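Long-range contacts in water-soluble chlorophyll protein (Brassicaceae, PDB 5HPZ), which binds chlorophyll in a water-soluble tetramer and belongs to the Kunitz-type protease inhibitor family: residues 18-23 with 58-63; 133-138 with 169-174. All blocks are in the same frame, centred on the assembly; numbering follows the deposited sequence.

Contact 1 (18-23 with 58-63); sequences YFIQPA and VSFGYE
Y18 and F60 each carry the ring beside the backbone N and anti to the carbonyl carbon (chi1 -58° and -47°). This brings Y18 CD1 to 4.1 Å from F60 CE2, with the two side chains crossing at about a right angle. I20 has CG1 in the same rotation, and its extended chain brings CD1 close to strand 58-62. I20 CD1 meets V58 CG2 at 3.9 Å. The same methyl reaches the edge of the F60 ring, near its plane, with I20 CD1 4.4 Å from F60 CE1. It therefore touches both V58 and F60.

The backbones join at one antiparallel hydrogen-bonded pair, Y18 with V58. Y18 N donates to V58 O at 2.9 Å, and this carbonyl also lies at the edge of the Y18 ring. V58 N donates to Y18 O at 2.8 Å. Both bonds are nearly straight. V58 CG2 packs against the same acceptor, 3.2 Å from Y18 O. The bridge is single, as expected for strands whose directions lie 102° apart.

All four touching residues are buried. W97 of strand 97-99 packs against both I20 and V58. The Y18 hydroxyl is hydrogen-bonded to the backbone N of K13, which holds the far end of its ring. F60 continues the aromatic packing through an edge-to-face pair with F171. The V58 side chain is about 10 Å from a bound chlorophyll derivative, so this contact does not touch the pigment. Steeply crossed strands joined by a single bridge, with buried apolar side chains between them, fit the barrel of the Kunitz-type beta-trefoil, where the first strand meets the fourth.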
loop_
_atom_site.group_PDB
_atom_site.type_symbol
_atom_site.label_atom_id
_atom_site.label_comp_id
_atom_site.label_asym_id
_atom_site.label_seq_id
_atom_site.Cartn_x
_atom_site.Cartn_y
_atom_site.Cartn_z
ATOM N N TYR A 18 -22.812 16.977 -6.491
ATOM C CA TYR A 18 -22.528 17.604 -5.214
ATOM C C TYR A 18 -21.447 16.900 -4.390
ATOM O O TYR A 18 -21.393 15.675 -4.340
ATOM C CB TYR A 18 -23.795 17.638 -4.403
ATOM C CG TYR A 18 -24.878 18.378 -5.123
ATOM C CD1 TYR A 18 -25.676 17.725 -6.085
ATOM C CD2 TYR A 18 -25.114 19.710 -4.868
ATOM C CE1 TYR A 18 -26.662 18.403 -6.789
ATOM C CE2 TYR A 18 -26.101 20.404 -5.562
ATOM C CZ TYR A 18 -26.874 19.744 -6.524
ATOM O OH TYR A 18 -27.868 20.424 -7.227
ATOM N N PHE A 19 -20.582 17.699 -3.767
ATOM C CA PHE A 19 -19.768 17.237 -2.634
ATOM C C PHE A 19 -20.667 17.128 -1.379
ATOM O O PHE A 19 -21.518 17.999 -1.135
ATOM C CB PHE A 19 -18.688 18.221 -2.289
ATOM C CG PHE A 19 -17.780 18.583 -3.428
ATOM C CD1 PHE A 19 -16.947 17.629 -4.008
ATOM C CD2 PHE A 19 -17.728 19.902 -3.882
ATOM C CE1 PHE A 19 -16.074 17.979 -5.033
ATOM C CE2 PHE A 19 -16.880 20.257 -4.918
ATOM C CZ PHE A 19 -16.050 19.294 -5.494
ATOM N N ILE A 20 -20.481 16.076 -0.586
ATOM C CA ILE A 20 -21.061 16.037 0.752
ATOM C C ILE A 20 -20.016 16.458 1.805
ATOM O O ILE A 20 -18.977 15.813 1.975
ATOM C CB ILE A 20 -21.625 14.668 1.122
ATOM C CG1 ILE A 20 -22.732 14.245 0.133
ATOM C CG2 ILE A 20 -22.243 14.751 2.504
ATOM C CD1 ILE A 20 -23.183 12.802 0.257
ATOM N N GLN A 21 -20.296 17.543 2.507
ATOM C CA GLN A 21 -19.317 18.109 3.410
ATOM C C GLN A 21 -19.892 18.206 4.819
ATOM O O GLN A 21 -20.936 18.789 4.987
ATOM C CB GLN A 21 -18.873 19.439 2.878
ATOM C CG GLN A 21 -17.747 19.223 1.856
ATOM C CD GLN A 21 -17.391 20.468 1.109
ATOM O OE1 GLN A 21 -17.719 21.571 1.542
ATOM N NE2 GLN A 21 -16.738 20.315 -0.012
ATOM N N PRO A 22 -19.243 17.555 5.800
ATOM C CA PRO A 22 -19.739 17.565 7.157
ATOM C C PRO A 22 -19.743 18.951 7.720
ATOM O O PRO A 22 -18.740 19.621 7.645
ATOM C CB PRO A 22 -18.740 16.675 7.917
ATOM C CG PRO A 22 -18.228 15.756 6.884
ATOM C CD PRO A 22 -18.118 16.614 5.660
ATOM N N ALA A 23 -20.873 19.372 8.262
ATOM C CA ALA A 23 -20.976 20.709 8.807
ATOM C C ALA A 23 -20.003 20.909 9.978
ATOM O O ALA A 23 -19.541 19.962 10.625
ATOM C CB ALA A 23 -22.402 20.976 9.235
ATOM N N VAL A 58 -20.801 13.209 -5.551
ATOM C CA VAL A 58 -21.888 12.243 -5.671
ATOM C C VAL A 58 -23.061 12.907 -6.430
ATOM O O VAL A 58 -23.072 14.136 -6.645
ATOM C CB VAL A 58 -22.432 11.829 -4.310
ATOM C CG1 VAL A 58 -21.350 11.204 -3.431
ATOM C CG2 VAL A 58 -23.054 13.022 -3.599
ATOM N N SER A 59 -24.038 12.092 -6.796
ATOM C CA SER A 59 -25.306 12.594 -7.261
ATOM C C SER A 59 -26.376 11.712 -6.718
ATOM O O SER A 59 -26.132 10.540 -6.416
ATOM C CB SER A 59 -25.345 12.636 -8.799
ATOM O OG SER A 59 -25.129 11.339 -9.315
ATOM N N PHE A 60 -27.571 12.280 -6.572
ATOM C CA PHE A 60 -28.718 11.593 -5.985
ATOM C C PHE A 60 -29.774 11.285 -7.074
ATOM O O PHE A 60 -30.069 12.130 -7.952
ATOM C CB PHE A 60 -29.345 12.526 -4.965
ATOM C CG PHE A 60 -28.345 13.168 -4.038
ATOM C CD1 PHE A 60 -27.746 12.428 -3.037
ATOM C CD2 PHE A 60 -27.964 14.470 -4.202
ATOM C CE1 PHE A 60 -26.817 13.012 -2.185
ATOM C CE2 PHE A 60 -27.061 15.060 -3.335
ATOM C CZ PHE A 60 -26.482 14.319 -2.323
ATOM N N GLY A 61 -30.337 10.097 -7.013
ATOM C CA GLY A 61 -31.426 9.708 -7.930
ATOM C C GLY A 61 -32.506 8.980 -7.148
ATOM O O GLY A 61 -32.212 8.198 -6.250
ATOM N N TYR A 62 -33.762 9.215 -7.515
ATOM C CA TYR A 62 -34.877 8.593 -6.825
ATOM C C TYR A 62 -34.935 7.140 -7.123
ATOM O O TYR A 62 -34.633 6.712 -8.218
ATOM C CB TYR A 62 -36.212 9.216 -7.220
ATOM C CG TYR A 62 -36.406 10.624 -6.697
ATOM C CD1 TYR A 62 -36.619 10.869 -5.330
ATOM C CD2 TYR A 62 -36.390 11.725 -7.579
ATOM C CE1 TYR A 62 -36.805 12.169 -4.863
ATOM C CE2 TYR A 62 -36.559 13.023 -7.122
ATOM C CZ TYR A 62 -36.775 13.253 -5.762
ATOM O OH TYR A 62 -36.954 14.583 -5.330
ATOM N N GLU A 63 -35.351 6.387 -6.125
ATOM C CA GLU A 63 -35.566 4.983 -6.264
ATOM C C GLU A 63 -36.461 4.659 -5.090
ATOM O O GLU A 63 -36.095 4.982 -3.937
ATOM C CB GLU A 63 -34.248 4.199 -6.178
ATOM C CG GLU A 63 -34.438 2.694 -5.962
ATOM C CD GLU A 63 -35.141 2.023 -7.113
ATOM O OE1 GLU A 63 -34.882 2.420 -8.295
ATOM O OE2 GLU A 63 -35.942 1.106 -6.820
#

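Contact 2 (133-138 with 169-174); sequences HTYKLT and VKFVKV
Y135 and F171 cross at about a right angle where two barrel strands of the beta-trefoil meet. Y135 CD1 lies 3.6 Å from F171 CE2. The rings meet obliquely, with planes at 33° and centroids 5.6 Å apart. L137 CD2 comes to the edge of the F171 ring, near its plane, 4.3 Å from F171 CZ. The backbone holds these groups in place through one antiparallel hydrogen-bonded pair. Y135 N donates to V169 O at 2.8 Å, and V169 N donates to Y135 O at 2.9 Å. V169 O also takes a CA-H...O contact from T134, so two neighbouring residues converge on one carbonyl.

Further out, I126 of strand 124-128 packs on both L137 and F171, and V4 adds to the cover of F171. The Y135 hydroxyl is hydrogen-bonded to K5 N, which ties the ring to the N-terminal arm. K170 sits at the more open margin. Its CG lies between the backbone N and the carbonyl carbon (chi1 60°), and the bent chain carries NZ to a weak hydrogen bond with Q21 OE1. Beside the backbone pair, V169 CG2 lies 3.7 Å from Y135 O.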
loop_
_atom_site.group_PDB
_atom_site.type_symbol
_atom_site.label_atom_id
_atom_site.label_comp_id
_atom_site.label_asym_id
_atom_site.label_seq_id
_atom_site.Cartn_x
_atom_site.Cartn_y
_atom_site.Cartn_z
ATOM N N HIS A 133 -29.182 25.005 5.953
ATOM C CA HIS A 133 -28.643 24.154 4.882
ATOM C C HIS A 133 -27.882 22.958 5.456
ATOM O O HIS A 133 -26.898 22.508 4.836
ATOM C CB HIS A 133 -27.695 24.934 3.953
ATOM C CG HIS A 133 -28.198 26.282 3.539
ATOM N ND1 HIS A 133 -29.264 26.452 2.678
ATOM C CD2 HIS A 133 -27.754 27.527 3.845
ATOM C CE1 HIS A 133 -29.466 27.745 2.487
ATOM N NE2 HIS A 133 -28.563 28.418 3.180
ATOM N N THR A 134 -28.331 22.484 6.633
ATOM C CA THR A 134 -27.778 21.319 7.316
ATOM C C THR A 134 -28.710 20.100 7.308
ATOM O O THR A 134 -29.872 20.207 7.630
ATOM C CB THR A 134 -27.480 21.650 8.768
ATOM O OG1 THR A 134 -26.663 22.815 8.783
ATOM C CG2 THR A 134 -26.757 20.514 9.465
ATOM N N TYR A 135 -28.174 18.930 6.962
ATOM C CA TYR A 135 -29.014 17.752 6.852
ATOM C C TYR A 135 -28.373 16.557 7.508
ATOM O O TYR A 135 -27.202 16.599 7.965
ATOM C CB TYR A 135 -29.306 17.464 5.390
ATOM C CG TYR A 135 -30.047 18.585 4.689
ATOM C CD1 TYR A 135 -29.353 19.615 4.065
ATOM C CD2 TYR A 135 -31.419 18.642 4.691
ATOM C CE1 TYR A 135 -30.020 20.648 3.423
ATOM C CE2 TYR A 135 -32.112 19.679 4.056
ATOM C CZ TYR A 135 -31.404 20.675 3.438
ATOM O OH TYR A 135 -32.059 21.690 2.793
ATOM N N LYS A 136 -29.153 15.497 7.596
ATOM C CA LYS A 136 -28.624 14.203 7.965
ATOM C C LYS A 136 -29.149 13.234 6.950
ATOM O O LYS A 136 -30.067 13.580 6.193
ATOM C CB LYS A 136 -29.040 13.777 9.367
ATOM C CG LYS A 136 -30.529 13.617 9.508
ATOM C CD LYS A 136 -30.943 13.199 10.911
ATOM C CE LYS A 136 -32.448 13.307 11.000
ATOM N NZ LYS A 136 -32.962 12.778 12.279
ATOM N N LEU A 137 -28.499 12.072 6.898
ATOM C CA LEU A 137 -28.879 10.954 6.022
ATOM C C LEU A 137 -29.298 9.783 6.838
ATOM O O LEU A 137 -28.664 9.489 7.851
ATOM C CB LEU A 137 -27.703 10.547 5.196
ATOM C CG LEU A 137 -26.992 11.658 4.426
ATOM C CD1 LEU A 137 -25.689 11.073 3.914
ATOM C CD2 LEU A 137 -27.891 12.111 3.301
ATOM N N THR A 138 -30.387 9.139 6.441
ATOM C CA THR A 138 -30.841 7.941 7.112
ATOM C C THR A 138 -30.947 6.776 6.138
ATOM O O THR A 138 -30.892 6.948 4.910
ATOM C CB THR A 138 -32.237 8.085 7.806
ATOM O OG1 THR A 138 -33.243 8.221 6.811
ATOM C CG2 THR A 138 -32.343 9.253 8.766
ATOM N N VAL A 169 -24.389 17.185 7.650
ATOM C CA VAL A 169 -23.763 17.559 6.377
ATOM C C VAL A 169 -24.438 18.694 5.670
ATOM O O VAL A 169 -25.583 18.983 5.890
ATOM C CB VAL A 169 -23.760 16.349 5.360
ATOM C CG1 VAL A 169 -23.062 15.166 5.993
ATOM C CG2 VAL A 169 -25.196 15.930 4.960
ATOM N N LYS A 170 -23.710 19.243 4.727
ATOM C CA LYS A 170 -24.297 20.123 3.761
ATOM C C LYS A 170 -23.822 19.657 2.361
ATOM O O LYS A 170 -22.847 18.859 2.242
ATOM C CB LYS A 170 -23.935 21.552 4.100
ATOM C CG LYS A 170 -22.445 21.823 4.114
ATOM C CD LYS A 170 -22.166 23.236 4.619
ATOM C CE LYS A 170 -21.011 23.887 3.855
ATOM N NZ LYS A 170 -19.805 23.034 3.653
ATOM N N PHE A 171 -24.550 20.099 1.335
ATOM C CA PHE A 171 -24.343 19.661 -0.031
ATOM C C PHE A 171 -23.810 20.822 -0.821
ATOM O O PHE A 171 -24.417 21.911 -0.871
ATOM C CB PHE A 171 -25.656 19.192 -0.608
ATOM C CG PHE A 171 -26.295 18.082 0.182
ATOM C CD1 PHE A 171 -25.727 16.819 0.243
ATOM C CD2 PHE A 171 -27.465 18.300 0.892
ATOM C CE1 PHE A 171 -26.316 15.807 0.996
ATOM C CE2 PHE A 171 -28.074 17.288 1.633
ATOM C CZ PHE A 171 -27.484 16.047 1.698
ATOM N N VAL A 172 -22.669 20.607 -1.434
ATOM C CA VAL A 172 -21.963 21.706 -2.047
ATOM C C VAL A 172 -21.891 21.393 -3.523
ATOM O O VAL A 172 -21.233 20.403 -3.928
ATOM C CB VAL A 172 -20.583 21.835 -1.444
ATOM C CG1 VAL A 172 -19.768 22.897 -2.173
ATOM C CG2 VAL A 172 -20.732 22.152 0.034
ATOM N N LYS A 173 -22.580 22.221 -4.304
ATOM C CA LYS A 173 -22.699 22.030 -5.745
ATOM C C LYS A 173 -21.344 22.023 -6.383
ATOM O O LYS A 173 -20.504 22.883 -6.079
ATOM C CB LYS A 173 -23.497 23.193 -6.348
ATOM C CG LYS A 173 -23.569 23.200 -7.868
ATOM C CD LYS A 173 -24.812 22.499 -8.361
ATOM C CE LYS A 173 -24.982 22.588 -9.878
ATOM N NZ LYS A 173 -26.034 21.600 -10.227
ATOM N N VAL A 174 -21.113 21.056 -7.262
ATOM C CA VAL A 174 -19.859 21.001 -7.973
ATOM C C VAL A 174 -19.934 22.027 -9.102
ATOM O O VAL A 174 -20.820 21.944 -9.953
ATOM C CB VAL A 174 -19.577 19.575 -8.495
ATOM C CG1 VAL A 174 -18.396 19.571 -9.421
ATOM C CG2 VAL A 174 -19.321 18.608 -7.335
#

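How the contacts relate
From the N terminus, strand 18-22 comes first. Contact 1 closes the loop that holds strands 30-33 and 44-47 when strand 58-62 returns to it. The chain then runs through strands 78-82 to 124-128 before contact 2 opens. Contact 2 closes a second loop, holding strands 142-148 and 155-160. The two follow in series and neither nest nor cross. Their centres are about 7 Å apart because strands 18-22 and 169-173 are antiparallel neighbours. Probable hydrogen bonds join F19 N to V172 O and Q21 O to K170 N. Together the two contacts and this pairing link strands 58-62, 18-22, 169-173 and 135-139, bringing the first and last strands together in the barrel.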